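Local coordinates for protein viral CASP8 and FADD-like apoptosis regulator (Molluscum contagiosum virus subtype 1, PDB 2BBR) that blocks apoptosis triggered by death receptors by interfering with host caspase-8 recruitment and activation at the death-inducing signaling complex, and also suppresses host NF-kappa-B activation, at residues L27-A35 with F92-V101; S2-L13 with L46-L57. All blocks are in the same frame, centred on the assembly; numbering follows the deposited sequence.

Contact 1 of 2, residues L27-A35 with F92-V101; sequences LLLFLCHDA and FLTRYRKLMV. With AZI (azide ion), chain B.
The guanidinium of R97 has H33 CB centred over one face and Y96 CE2 over the other, while D34 OD2 and F30 CE1 lie at its edge. The carboxylate of D34 is gripped side-on: NE of R97 reaches OD2 at 2.9 Å, nearly straight at 171° but from above the carboxylate plane, and NH2 of R97 reaches OD1 at 2.9 Å, more bent, on the syn side but 30° out of that plane. A bend at chi2 (-86°) carries the arginine over F30, laying CD on one ring face 4.2 Å from the centroid, with an off-centre cation-pi contact from CZ. Apolar packing surrounds this clasp: V101 CG2 meets both F30 CD2 and L31 CD2, L93 CD2 touches L31 CB, and the edge of the F92 ring meets C32 SG. Waters bridge L31 O to T94 N and D34 OD2 to OG1 of N-cap T94. R95 NH1 donates to N3 of the azide, probably from the crystallisation liquor; K98 NZ, salt-bridged to E62, bonds it weakly. Helices 22-31 and 95-104, roughly antiparallel, join the two death effector domains. With D34 and E144 bridged to R97, its positive charge is probably well compensated within this buried interface.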
loop_
_atom_site.group_PDB
_atom_site.type_symbol
_atom_site.label_atom_id
_atom_site.label_comp_id
_atom_site.label_asym_id
_atom_site.label_seq_id
_atom_site.Cartn_x
_atom_site.Cartn_y
_atom_site.Cartn_z
ATOM N N LEU A 27 5.043 3.986 3.715
ATOM C CA LEU A 27 3.885 3.165 3.400
ATOM C C LEU A 27 2.772 4.009 2.786
ATOM O O LEU A 27 2.132 3.592 1.824
ATOM C CB LEU A 27 3.369 2.448 4.653
ATOM C CG LEU A 27 4.368 1.515 5.342
ATOM C CD1 LEU A 27 3.707 0.831 6.525
ATOM C CD2 LEU A 27 4.873 0.480 4.351
ATOM N N LEU A 28 2.539 5.197 3.338
ATOM C CA LEU A 28 1.498 6.055 2.794
ATOM C C LEU A 28 1.870 6.534 1.400
ATOM O O LEU A 28 1.022 6.586 0.511
ATOM C CB LEU A 28 1.244 7.250 3.713
ATOM C CG LEU A 28 0.622 6.928 5.073
ATOM C CD1 LEU A 28 0.204 8.223 5.751
ATOM C CD2 LEU A 28 -0.591 6.021 4.890
ATOM N N LEU A 29 3.134 6.888 1.199
ATOM C CA LEU A 29 3.565 7.332 -0.120
ATOM C C LEU A 29 3.328 6.217 -1.136
ATOM O O LEU A 29 2.916 6.474 -2.265
ATOM C CB LEU A 29 5.042 7.735 -0.103
ATOM C CG LEU A 29 5.345 9.117 0.481
ATOM C CD1 LEU A 29 6.844 9.340 0.519
ATOM C CD2 LEU A 29 4.671 10.191 -0.365
ATOM N N PHE A 30 3.579 4.976 -0.731
ATOM C CA PHE A 30 3.360 3.834 -1.613
ATOM C C PHE A 30 1.868 3.702 -1.931
ATOM O O PHE A 30 1.483 3.487 -3.082
ATOM C CB PHE A 30 3.871 2.557 -0.945
ATOM C CG PHE A 30 3.536 1.301 -1.698
ATOM C CD1 PHE A 30 4.329 0.858 -2.753
ATOM C CD2 PHE A 30 2.417 0.557 -1.350
ATOM C CE1 PHE A 30 4.006 -0.316 -3.449
ATOM C CE2 PHE A 30 2.090 -0.606 -2.036
ATOM C CZ PHE A 30 2.885 -1.046 -3.087
ATOM N N LEU A 31 1.026 3.841 -0.911
ATOM C CA LEU A 31 -0.417 3.743 -1.115
ATOM C C LEU A 31 -0.913 4.796 -2.103
ATOM O O LEU A 31 -1.893 4.575 -2.822
ATOM C CB LEU A 31 -1.162 3.913 0.215
ATOM C CG LEU A 31 -1.101 2.759 1.217
ATOM C CD1 LEU A 31 -1.839 3.157 2.486
ATOM C CD2 LEU A 31 -1.717 1.501 0.609
ATOM N N CYS A 32 -0.229 5.938 -2.132
ATOM C CA CYS A 32 -0.591 7.045 -3.014
ATOM C C CYS A 32 0.192 7.046 -4.320
ATOM O O CYS A 32 0.114 8.007 -5.082
ATOM C CB CYS A 32 -0.339 8.382 -2.312
ATOM S SG CYS A 32 -1.273 8.648 -0.801
ATOM N N HIS A 33 0.926 5.971 -4.589
ATOM C CA HIS A 33 1.758 5.899 -5.786
ATOM C C HIS A 33 1.067 6.186 -7.119
ATOM O O HIS A 33 1.617 6.905 -7.954
ATOM C CB HIS A 33 2.444 4.535 -5.858
ATOM C CG HIS A 33 3.511 4.450 -6.906
ATOM N ND1 HIS A 33 4.727 5.088 -6.789
ATOM C CD2 HIS A 33 3.534 3.812 -8.101
ATOM C CE1 HIS A 33 5.452 4.849 -7.868
ATOM N NE2 HIS A 33 4.751 4.076 -8.679
ATOM N N ASP A 34 -0.121 5.629 -7.327
ATOM C CA ASP A 34 -0.843 5.835 -8.580
ATOM C C ASP A 34 -1.504 7.204 -8.682
ATOM O O ASP A 34 -1.478 7.838 -9.738
ATOM C CB ASP A 34 -1.919 4.766 -8.756
ATOM C CG ASP A 34 -1.368 3.365 -8.658
ATOM O OD1 ASP A 34 -0.415 3.048 -9.401
ATOM O OD2 ASP A 34 -1.888 2.582 -7.839
ATOM N N ALA A 35 -2.097 7.660 -7.584
ATOM C CA ALA A 35 -2.792 8.943 -7.573
ATOM C C ALA A 35 -1.881 10.161 -7.453
ATOM O O ALA A 35 -2.158 11.205 -8.046
ATOM C CB ALA A 35 -3.821 8.956 -6.451
ATOM N N PHE A 92 -10.261 5.806 -3.134
ATOM C CA PHE A 92 -9.420 5.558 -4.300
ATOM C C PHE A 92 -8.416 4.430 -4.063
ATOM O O PHE A 92 -7.939 3.812 -5.011
ATOM C CB PHE A 92 -8.661 6.831 -4.681
ATOM C CG PHE A 92 -7.461 7.101 -3.820
ATOM C CD1 PHE A 92 -6.206 6.615 -4.175
ATOM C CD2 PHE A 92 -7.590 7.815 -2.634
ATOM C CE1 PHE A 92 -5.100 6.835 -3.362
ATOM C CE2 PHE A 92 -6.489 8.041 -1.813
ATOM C CZ PHE A 92 -5.240 7.548 -2.178
ATOM N N LEU A 93 -8.091 4.164 -2.801
ATOM C CA LEU A 93 -7.116 3.121 -2.487
ATOM C C LEU A 93 -7.493 1.779 -3.094
ATOM O O LEU A 93 -8.653 1.371 -3.071
ATOM C CB LEU A 93 -6.954 2.991 -0.973
ATOM C CG LEU A 93 -6.372 4.237 -0.292
ATOM C CD1 LEU A 93 -6.618 4.161 1.200
ATOM C CD2 LEU A 93 -4.888 4.370 -0.600
ATOM N N THR A 94 -6.500 1.088 -3.637
ATOM C CA THR A 94 -6.749 -0.199 -4.266
ATOM C C THR A 94 -6.352 -1.370 -3.385
ATOM O O THR A 94 -5.474 -1.256 -2.525
ATOM C CB THR A 94 -5.988 -0.319 -5.601
ATOM O OG1 THR A 94 -4.577 -0.271 -5.349
ATOM C CG2 THR A 94 -6.381 0.814 -6.544
ATOM N N ARG A 95 -7.015 -2.499 -3.599
ATOM C CA ARG A 95 -6.703 -3.702 -2.850
ATOM C C ARG A 95 -5.244 -4.083 -3.108
ATOM O O ARG A 95 -4.550 -4.548 -2.206
ATOM C CB ARG A 95 -7.645 -4.833 -3.267
ATOM C CG ARG A 95 -7.282 -6.207 -2.731
ATOM C CD ARG A 95 -7.136 -6.255 -1.222
ATOM N NE ARG A 95 -6.936 -7.637 -0.797
ATOM C CZ ARG A 95 -6.466 -8.004 0.388
ATOM N NH1 ARG A 95 -6.139 -7.089 1.289
ATOM N NH2 ARG A 95 -6.315 -9.294 0.664
ATOM N N TYR A 96 -4.774 -3.867 -4.334
ATOM C CA TYR A 96 -3.391 -4.180 -4.677
ATOM C C TYR A 96 -2.405 -3.469 -3.750
ATOM O O TYR A 96 -1.550 -4.104 -3.133
ATOM C CB TYR A 96 -3.093 -3.786 -6.130
ATOM C CG TYR A 96 -1.624 -3.828 -6.490
ATOM C CD1 TYR A 96 -0.910 -5.026 -6.466
ATOM C CD2 TYR A 96 -0.945 -2.664 -6.835
ATOM C CE1 TYR A 96 0.445 -5.062 -6.773
ATOM C CE2 TYR A 96 0.412 -2.688 -7.143
ATOM C CZ TYR A 96 1.100 -3.892 -7.110
ATOM O OH TYR A 96 2.442 -3.925 -7.413
ATOM N N ARG A 97 -2.525 -2.150 -3.644
ATOM C CA ARG A 97 -1.605 -1.385 -2.810
ATOM C C ARG A 97 -1.751 -1.703 -1.327
ATOM O O ARG A 97 -0.758 -1.839 -0.610
ATOM C CB ARG A 97 -1.811 0.118 -3.034
ATOM C CG ARG A 97 -1.597 0.602 -4.462
ATOM C CD ARG A 97 -0.146 0.922 -4.748
ATOM N NE ARG A 97 0.064 1.207 -6.164
ATOM C CZ ARG A 97 1.184 0.913 -6.810
ATOM N NH1 ARG A 97 2.183 0.340 -6.153
ATOM N NH2 ARG A 97 1.284 1.146 -8.112
ATOM N N LYS A 98 -2.987 -1.805 -0.855
ATOM C CA LYS A 98 -3.209 -2.104 0.553
ATOM C C LYS A 98 -2.663 -3.485 0.912
ATOM O O LYS A 98 -2.041 -3.661 1.963
ATOM C CB LYS A 98 -4.698 -2.000 0.884
ATOM C CG LYS A 98 -5.220 -0.565 0.841
ATOM C CD LYS A 98 -6.702 -0.475 1.171
ATOM C CE LYS A 98 -7.569 -0.958 0.020
ATOM N NZ LYS A 98 -8.994 -1.078 0.432
ATOM N N LEU A 99 -2.880 -4.460 0.035
ATOM C CA LEU A 99 -2.388 -5.811 0.273
ATOM C C LEU A 99 -0.868 -5.844 0.347
ATOM O O LEU A 99 -0.298 -6.502 1.215
ATOM C CB LEU A 99 -2.861 -6.758 -0.831
ATOM C CG LEU A 99 -2.335 -8.198 -0.771
ATOM C CD1 LEU A 99 -2.672 -8.834 0.570
ATOM C CD2 LEU A 99 -2.946 -9.006 -1.902
ATOM N N MET A 100 -0.208 -5.138 -0.564
ATOM C CA MET A 100 1.249 -5.122 -0.554
ATOM C C MET A 100 1.788 -4.542 0.753
ATOM O O MET A 100 2.773 -5.041 1.301
ATOM C CB MET A 100 1.789 -4.338 -1.751
ATOM C CG MET A 100 1.537 -5.015 -3.097
ATOM S SD MET A 100 2.190 -6.707 -3.219
ATOM C CE MET A 100 0.669 -7.629 -3.200
ATOM N N VAL A 101 1.159 -3.486 1.258
ATOM C CA VAL A 101 1.614 -2.908 2.517
ATOM C C VAL A 101 1.462 -3.932 3.637
ATOM O O VAL A 101 2.383 -4.141 4.432
ATOM C CB VAL A 101 0.812 -1.643 2.894
ATOM C CG1 VAL A 101 1.134 -1.232 4.328
ATOM C CG2 VAL A 101 1.153 -0.506 1.935
HETATM N N1 AZI B . -9.138 -3.293 2.751
HETATM N N2 AZI B . -8.175 -3.648 2.182
HETATM N N3 AZI B . -7.234 -4.066 1.639
HETATM O O HOH W 1 -3.979 2.644 -3.632
HETATM O O HOH W 2 -3.059 0.026 -7.673
#

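Contact 2 of 2, residues S2-L13 with L46-L57; sequences SDSKEVPSLPFL and LCSLSQQRKLTL
R53 closes on the N-terminal residues with its guanidinium sandwiched between V7 CG2, over one face, and S2, which lies over the opposite face. A chi1 of -160°, with CG anti to the backbone N, and the extended chain beyond carry the guanidinium from the end of helix 42-51 to the N-terminal residues. NH1 of R53 donates to OE2 of E6 at 2.7 Å in an almost straight hydrogen bond (174°) that is also a salt bridge, in the guanidinium plane but from above the carboxylate plane. NH2 of R53 lies 2.8 Å from D3 O. This clasp belongs to the solvent side, where S2 and D3 are exposed.

One backbone hydrogen bond links the segments: L57 N donates to E6 O at 2.9 Å from above the carbonyl plane, and the same oxygen receives a CA-H contact from T56. P8 lays CD against the backbone at L55 and L57, and a water donates to L55 O. Between helices 42-51 and 57-66 of this helical death effector domain, R53, with positive phi, ends the first helix in a Schellman motif, L55 centres an inverse gamma turn, and T56 N-caps the second through its bond to A59 N.

Deeper in, the contact becomes apolar. L13 CB packs on L46 CD1 at 4.1 Å, and L13 and L55 both pack on L60 of helix 57-66. Closer to the surface, L10 sets CD1 against S50 OG at 3.3 Å, while that hydroxyl donates to L46 O at 2.8 Å; S50 N reaches the same carbonyl from the other face of its plane. L10 CD2 and C47 SG meet more loosely, 4.4 Å apart.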
loop_
_atom_site.group_PDB
_atom_site.type_symbol
_atom_site.label_atom_id
_atom_site.label_comp_id
_atom_site.label_asym_id
_atom_site.label_seq_id
_atom_site.Cartn_x
_atom_site.Cartn_y
_atom_site.Cartn_z
ATOM N N SER A 2 -20.343 19.417 -4.354
ATOM C CA SER A 2 -19.907 18.245 -3.540
ATOM C C SER A 2 -20.076 18.525 -2.050
ATOM O O SER A 2 -20.133 19.680 -1.629
ATOM C CB SER A 2 -18.442 17.912 -3.836
ATOM O OG SER A 2 -18.266 17.533 -5.190
ATOM N N ASP A 3 -20.158 17.458 -1.259
ATOM C CA ASP A 3 -20.320 17.575 0.187
ATOM C C ASP A 3 -18.968 17.735 0.874
ATOM O O ASP A 3 -18.189 16.787 0.960
ATOM C CB ASP A 3 -21.042 16.339 0.733
ATOM C CG ASP A 3 -21.134 16.338 2.246
ATOM O OD1 ASP A 3 -21.557 17.363 2.820
ATOM O OD2 ASP A 3 -20.787 15.307 2.864
ATOM N N SER A 4 -18.698 18.940 1.367
ATOM C CA SER A 4 -17.434 19.233 2.036
ATOM C C SER A 4 -17.229 18.395 3.296
ATOM O O SER A 4 -16.099 18.215 3.751
ATOM C CB SER A 4 -17.361 20.718 2.399
ATOM O OG SER A 4 -18.345 21.059 3.359
ATOM N N LYS A 5 -18.322 17.884 3.852
ATOM C CA LYS A 5 -18.254 17.072 5.064
ATOM C C LYS A 5 -17.361 15.844 4.902
ATOM O O LYS A 5 -16.732 15.397 5.862
ATOM C CB LYS A 5 -19.657 16.619 5.480
ATOM C CG LYS A 5 -19.664 15.697 6.691
ATOM C CD LYS A 5 -21.057 15.178 7.003
ATOM C CE LYS A 5 -21.030 14.213 8.179
ATOM N NZ LYS A 5 -22.382 13.668 8.489
ATOM N N GLU A 6 -17.309 15.301 3.690
ATOM C CA GLU A 6 -16.501 14.117 3.422
ATOM C C GLU A 6 -15.043 14.459 3.135
ATOM O O GLU A 6 -14.247 13.577 2.814
ATOM C CB GLU A 6 -17.084 13.338 2.241
ATOM C CG GLU A 6 -17.019 14.080 0.916
ATOM C CD GLU A 6 -17.663 13.307 -0.219
ATOM O OE1 GLU A 6 -18.872 13.014 -0.127
ATOM O OE2 GLU A 6 -16.960 12.995 -1.203
ATOM N N VAL A 7 -14.696 15.735 3.254
ATOM C CA VAL A 7 -13.332 16.176 2.992
ATOM C C VAL A 7 -12.705 16.901 4.180
ATOM O O VAL A 7 -13.010 18.064 4.443
ATOM C CB VAL A 7 -13.281 17.118 1.767
ATOM C CG1 VAL A 7 -11.848 17.537 1.487
ATOM C CG2 VAL A 7 -13.881 16.426 0.556
ATOM N N PRO A 8 -11.827 16.211 4.926
ATOM C CA PRO A 8 -11.168 16.826 6.084
ATOM C C PRO A 8 -10.204 17.911 5.603
ATOM O O PRO A 8 -9.571 17.759 4.561
ATOM C CB PRO A 8 -10.436 15.650 6.728
ATOM C CG PRO A 8 -11.291 14.471 6.354
ATOM C CD PRO A 8 -11.589 14.758 4.905
ATOM N N SER A 9 -10.092 19.001 6.356
ATOM C CA SER A 9 -9.201 20.089 5.963
ATOM C C SER A 9 -7.746 19.640 5.999
ATOM O O SER A 9 -7.369 18.799 6.818
ATOM C CB SER A 9 -9.374 21.290 6.893
ATOM O OG SER A 9 -8.739 21.061 8.139
ATOM N N LEU A 10 -6.930 20.206 5.114
ATOM C CA LEU A 10 -5.514 19.860 5.059
ATOM C C LEU A 10 -4.790 20.137 6.373
ATOM O O LEU A 10 -4.020 19.301 6.844
ATOM C CB LEU A 10 -4.814 20.610 3.919
ATOM C CG LEU A 10 -4.976 20.032 2.510
ATOM C CD1 LEU A 10 -6.440 20.054 2.100
ATOM C CD2 LEU A 10 -4.135 20.838 1.533
ATOM N N PRO A 11 -5.016 21.315 6.983
ATOM C CA PRO A 11 -4.341 21.617 8.249
ATOM C C PRO A 11 -4.534 20.486 9.256
ATOM O O PRO A 11 -3.597 20.076 9.942
ATOM C CB PRO A 11 -5.015 22.911 8.692
ATOM C CG PRO A 11 -5.298 23.589 7.387
ATOM C CD PRO A 11 -5.846 22.454 6.549
ATOM N N PHE A 12 -5.762 19.989 9.331
ATOM C CA PHE A 12 -6.112 18.895 10.227
ATOM C C PHE A 12 -5.254 17.677 9.878
ATOM O O PHE A 12 -4.833 16.920 10.755
ATOM C CB PHE A 12 -7.599 18.569 10.058
ATOM C CG PHE A 12 -8.041 17.322 10.766
ATOM C CD1 PHE A 12 -8.135 17.281 12.152
ATOM C CD2 PHE A 12 -8.389 16.189 10.036
ATOM C CE1 PHE A 12 -8.571 16.129 12.802
ATOM C CE2 PHE A 12 -8.826 15.032 10.676
ATOM C CZ PHE A 12 -8.917 15.004 12.062
ATOM N N LEU A 13 -4.984 17.516 8.586
ATOM C CA LEU A 13 -4.191 16.401 8.079
ATOM C C LEU A 13 -2.695 16.543 8.355
ATOM O O LEU A 13 -2.061 15.600 8.833
ATOM C CB LEU A 13 -4.427 16.252 6.577
ATOM C CG LEU A 13 -5.906 16.244 6.184
ATOM C CD1 LEU A 13 -6.032 16.159 4.682
ATOM C CD2 LEU A 13 -6.617 15.077 6.851
ATOM N N LEU A 46 -0.624 14.202 -0.020
ATOM C CA LEU A 46 -1.919 14.646 0.484
ATOM C C LEU A 46 -2.441 15.839 -0.307
ATOM O O LEU A 46 -3.628 15.912 -0.621
ATOM C CB LEU A 46 -1.823 15.013 1.968
ATOM C CG LEU A 46 -1.496 13.868 2.929
ATOM C CD1 LEU A 46 -1.525 14.386 4.357
ATOM C CD2 LEU A 46 -2.506 12.743 2.758
ATOM N N CYS A 47 -1.556 16.777 -0.623
ATOM C CA CYS A 47 -1.953 17.950 -1.388
ATOM C C CYS A 47 -2.457 17.509 -2.756
ATOM O O CYS A 47 -3.457 18.021 -3.256
ATOM C CB CYS A 47 -0.772 18.911 -1.547
ATOM S SG CYS A 47 -0.191 19.645 0.008
ATOM N N SER A 48 -1.762 16.550 -3.358
ATOM C CA SER A 48 -2.157 16.042 -4.661
ATOM C C SER A 48 -3.535 15.388 -4.578
ATOM O O SER A 48 -4.379 15.588 -5.450
ATOM C CB SER A 48 -1.134 15.029 -5.169
ATOM O OG SER A 48 -1.493 14.574 -6.459
ATOM N N LEU A 49 -3.763 14.603 -3.528
ATOM C CA LEU A 49 -5.055 13.950 -3.360
ATOM C C LEU A 49 -6.144 14.992 -3.132
ATOM O O LEU A 49 -7.258 14.847 -3.624
ATOM C CB LEU A 49 -5.019 12.967 -2.187
ATOM C CG LEU A 49 -4.123 11.736 -2.354
ATOM C CD1 LEU A 49 -4.259 10.854 -1.122
ATOM C CD2 LEU A 49 -4.517 10.960 -3.603
ATOM N N SER A 50 -5.816 16.046 -2.392
ATOM C CA SER A 50 -6.777 17.112 -2.121
ATOM C C SER A 50 -7.201 17.781 -3.428
ATOM O O SER A 50 -8.378 18.062 -3.644
ATOM C CB SER A 50 -6.159 18.153 -1.185
ATOM O OG SER A 50 -5.785 17.566 0.048
ATOM N N GLN A 51 -6.228 18.023 -4.301
ATOM C CA GLN A 51 -6.476 18.653 -5.596
ATOM C C GLN A 51 -7.459 17.847 -6.435
ATOM O O GLN A 51 -8.228 18.401 -7.222
ATOM C CB GLN A 51 -5.168 18.779 -6.373
ATOM C CG GLN A 51 -4.189 19.787 -5.815
ATOM C CD GLN A 51 -2.792 19.570 -6.354
ATOM O OE1 GLN A 51 -2.617 19.183 -7.509
ATOM N NE2 GLN A 51 -1.789 19.825 -5.524
ATOM N N GLN A 52 -7.417 16.531 -6.262
ATOM C CA GLN A 52 -8.272 15.618 -7.009
ATOM C C GLN A 52 -9.535 15.244 -6.244
ATOM O O GLN A 52 -10.367 14.491 -6.746
ATOM C CB GLN A 52 -7.488 14.344 -7.337
ATOM C CG GLN A 52 -6.277 14.568 -8.227
ATOM C CD GLN A 52 -5.371 13.356 -8.287
ATOM O OE1 GLN A 52 -4.413 13.244 -7.520
ATOM N NE2 GLN A 52 -5.675 12.434 -9.191
ATOM N N ARG A 53 -9.670 15.779 -5.035
ATOM C CA ARG A 53 -10.800 15.481 -4.163
ATOM C C ARG A 53 -10.864 13.978 -3.903
ATOM O O ARG A 53 -11.935 13.367 -3.898
ATOM C CB ARG A 53 -12.117 15.971 -4.768
ATOM C CG ARG A 53 -13.208 16.111 -3.723
ATOM C CD ARG A 53 -14.455 16.780 -4.269
ATOM N NE ARG A 53 -15.403 17.088 -3.199
ATOM C CZ ARG A 53 -15.990 16.176 -2.430
ATOM N NH1 ARG A 53 -15.734 14.888 -2.606
ATOM N NH2 ARG A 53 -16.831 16.555 -1.477
ATOM N N LYS A 54 -9.695 13.384 -3.695
ATOM C CA LYS A 54 -9.603 11.960 -3.408
ATOM C C LYS A 54 -9.262 11.779 -1.936
ATOM O O LYS A 54 -9.297 10.666 -1.414
ATOM C CB LYS A 54 -8.519 11.300 -4.264
ATOM C CG LYS A 54 -8.843 11.234 -5.744
ATOM C CD LYS A 54 -7.711 10.580 -6.523
ATOM C CE LYS A 54 -8.022 10.519 -8.011
ATOM N NZ LYS A 54 -6.903 9.910 -8.780
ATOM N N LEU A 55 -8.938 12.885 -1.271
ATOM C CA LEU A 55 -8.574 12.862 0.141
ATOM C C LEU A 55 -9.827 12.993 0.997
ATOM O O LEU A 55 -10.068 14.024 1.628
ATOM C CB LEU A 55 -7.596 14.004 0.436
ATOM C CG LEU A 55 -6.770 13.956 1.723
ATOM C CD1 LEU A 55 -6.028 12.634 1.817
ATOM C CD2 LEU A 55 -5.788 15.113 1.721
ATOM N N THR A 56 -10.619 11.928 1.008
ATOM C CA THR A 56 -11.868 11.881 1.753
ATOM C C THR A 56 -11.690 11.277 3.139
ATOM O O THR A 56 -10.622 10.770 3.483
ATOM C CB THR A 56 -12.896 11.025 1.014
ATOM O OG1 THR A 56 -12.392 9.687 0.899
ATOM C CG2 THR A 56 -13.159 11.587 -0.375
ATOM N N LEU A 57 -12.751 11.343 3.933
ATOM C CA LEU A 57 -12.743 10.770 5.270
ATOM C C LEU A 57 -12.419 9.282 5.134
ATOM O O LEU A 57 -11.574 8.748 5.852
ATOM C CB LEU A 57 -14.118 10.962 5.919
ATOM C CG LEU A 57 -14.446 10.301 7.265
ATOM C CD1 LEU A 57 -14.686 8.817 7.088
ATOM C CD2 LEU A 57 -13.323 10.555 8.235
HETATM O O HOH W 3 -8.828 16.557 2.471
#

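From the N terminus, the chain passes through 2-13, then helix 22-31 and the 27-35 segment, before returning at 46-57 to close contact 2 across 32 intervening residues, 18 of them helical. It then runs on through helices 57-66, 70-77 and 81-85 to 92-101, where contact 1 closes a loop of 56 residues. The two loops cross, since 27-35 lies inside the first and 46-57 inside the second. Contact 2 stays within the first death effector domain, tying its N-terminal residues to the end of helix 42-51 and the turn leading into helix 57-66, whereas contact 1 joins the two domains. Their centres lie about 17 Å apart, and L49 bridges them by packing on A35 and F92.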